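PDB 2WKD: ORF34P2 from Lactococcus phage p2, which binds single-stranded DNA, probably with nanomolar affinity and without sequence specificity. Local coordinates for residues D52-Q55 / M56-V60. The protein carries 2 engineered substitutions. Residues are numbered along the deposited sequence; the frame is centred on the assembly and turned at random.
Sequences DFIQ and MGDTV. Engineered in segment 56-60: Met-56 (natural residue Leu).
Gln-55 and Asp-58 are joined by two hydrogen bonds at the ends of a tight turn. Asp-58 N donates to Gln-55 O at 3.0 Å, the backbone bond of a type II beta turn. In return, Gln-55 N donates to Asp-58 OD2 at 2.9 Å. This second bond is nearly straight, 166° at the hydrogen, but it reaches OD2 from above the carboxylate plane. Asp-58 CG lies anti to its own carbonyl carbon and beside its backbone N (chi1 -74°), which folds the carboxylate back over the start of the turn. The polar main-chain atoms of Gln-55 are thus both held by one residue.

A water adds a third link. It donates to Phe-53 O at 2.7 Å and to Asp-58 OD2 at 2.5 Å. OD2 therefore accepts from an amide and a water. Lys-86 lies near it as a long, weak ion pair that may add to the stabilisation of its negative charge.

The two central residues of the turn are Met-56 and Gly-57. Gly-57 has a positive phi of 100°, as expected at the third position of a type II turn. Met-56 is an engineered residue, Leu in the natural protein, and is modelled as selenomethionine; its chain is bent and reaches Glu-12. The turn lies in the loop between strands 45-49 and 59-68 of an OB-type domain, and leads directly into strand 59-68. There Val-60 pairs with Ala-8 of strand 2-9.

The apolar contact lies beside the carboxylate. Ile-54 CD1 meets Val-60 CG1 at 3.4 Å, tighter than usual for two methyl groups. Both residues are buried. The same CD1 passes Asp-58 OD2 at 3.9 Å. Val-60 also touches Val-84 of strand 77-87 and Met-50.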
loop_
_atom_site.group_PDB
_atom_site.type_symbol
_atom_site.label_atom_id
_atom_site.label_comp_id
_atom_site.label_asym_id
_atom_site.label_seq_id
_atom_site.Cartn_x
_atom_site.Cartn_y
_atom_site.Cartn_z
ATOM N N ASP A 52 14.917 8.643 -15.106
ATOM C CA ASP A 52 15.413 8.514 -16.485
ATOM C C ASP A 52 16.249 7.258 -16.725
ATOM O O ASP A 52 16.243 6.732 -17.820
ATOM C CB ASP A 52 16.217 9.747 -16.908
ATOM C CG ASP A 52 15.360 11.009 -17.040
ATOM O OD1 ASP A 52 14.109 10.922 -17.056
ATOM O OD2 ASP A 52 15.960 12.109 -17.135
ATOM N N PHE A 53 16.959 6.773 -15.707
ATOM C CA PHE A 53 17.868 5.630 -15.909
ATOM C C PHE A 53 17.150 4.275 -16.073
ATOM O O PHE A 53 17.732 3.320 -16.599
ATOM C CB PHE A 53 18.887 5.551 -14.771
ATOM C CG PHE A 53 18.340 4.940 -13.517
ATOM C CD1 PHE A 53 18.479 3.575 -13.282
ATOM C CD2 PHE A 53 17.681 5.724 -12.571
ATOM C CE1 PHE A 53 17.971 3.010 -12.125
ATOM C CE2 PHE A 53 17.176 5.166 -11.413
ATOM C CZ PHE A 53 17.315 3.811 -11.190
ATOM N N ILE A 54 15.898 4.194 -15.618
ATOM C CA ILE A 54 15.108 2.976 -15.736
ATOM C C ILE A 54 14.896 2.612 -17.195
ATOM O O ILE A 54 14.605 3.476 -18.006
ATOM C CB ILE A 54 13.750 3.101 -14.970
ATOM C CG1 ILE A 54 13.999 3.158 -13.452
ATOM C CG2 ILE A 54 12.815 1.945 -15.296
ATOM C CD1 ILE A 54 14.704 1.927 -12.883
ATOM N N GLN A 55 15.051 1.325 -17.508
ATOM C CA GLN A 55 14.878 0.794 -18.861
ATOM C C GLN A 55 13.799 -0.287 -18.925
ATOM O O GLN A 55 13.533 -0.964 -17.939
ATOM C CB GLN A 55 16.209 0.240 -19.376
ATOM C CG GLN A 55 17.202 1.347 -19.730
ATOM C CD GLN A 55 18.259 0.890 -20.700
ATOM O OE1 GLN A 55 19.232 0.236 -20.312
ATOM N NE2 GLN A 55 18.083 1.237 -21.980
HETATM N N MSE A 56 13.168 -0.438 -20.085
HETATM C CA MSE A 56 12.215 -1.523 -20.300
HETATM C C MSE A 56 12.876 -2.853 -19.956
HETATM O O MSE A 56 13.991 -3.139 -20.405
HETATM C CB MSE A 56 11.695 -1.534 -21.741
HETATM C CG MSE A 56 10.980 -0.246 -22.173
HETATM SE SE MSE A 56 9.358 0.062 -21.130
HETATM C CE MSE A 56 8.158 -1.112 -22.113
ATOM N N GLY A 57 12.207 -3.643 -19.122
ATOM C CA GLY A 57 12.766 -4.919 -18.674
ATOM C C GLY A 57 13.379 -4.876 -17.288
ATOM O O GLY A 57 13.611 -5.924 -16.680
ATOM N N ASP A 58 13.627 -3.678 -16.764
ATOM C CA ASP A 58 14.111 -3.554 -15.388
ATOM C C ASP A 58 13.035 -3.986 -14.394
ATOM O O ASP A 58 11.838 -3.812 -14.651
ATOM C CB ASP A 58 14.508 -2.103 -15.079
ATOM C CG ASP A 58 15.819 -1.689 -15.729
ATOM O OD1 ASP A 58 16.488 -2.532 -16.382
ATOM O OD2 ASP A 58 16.174 -0.493 -15.580
ATOM N N THR A 59 13.468 -4.535 -13.260
ATOM C CA THR A 59 12.584 -4.751 -12.108
ATOM C C THR A 59 12.804 -3.547 -11.193
ATOM O O THR A 59 13.964 -3.127 -10.974
ATOM C CB THR A 59 12.908 -6.068 -11.363
ATOM O OG1 THR A 59 12.869 -7.164 -12.284
ATOM C CG2 THR A 59 11.923 -6.338 -10.208
ATOM N N VAL A 60 11.698 -2.970 -10.705
ATOM C CA VAL A 60 11.747 -1.791 -9.848
ATOM C C VAL A 60 10.896 -1.948 -8.599
ATOM O O VAL A 60 9.923 -2.714 -8.584
ATOM C CB VAL A 60 11.267 -0.510 -10.584
ATOM C CG1 VAL A 60 12.235 -0.138 -11.712
ATOM C CG2 VAL A 60 9.826 -0.686 -11.109
HETATM O O HOH W 1 18.300 0.740 -15.914
#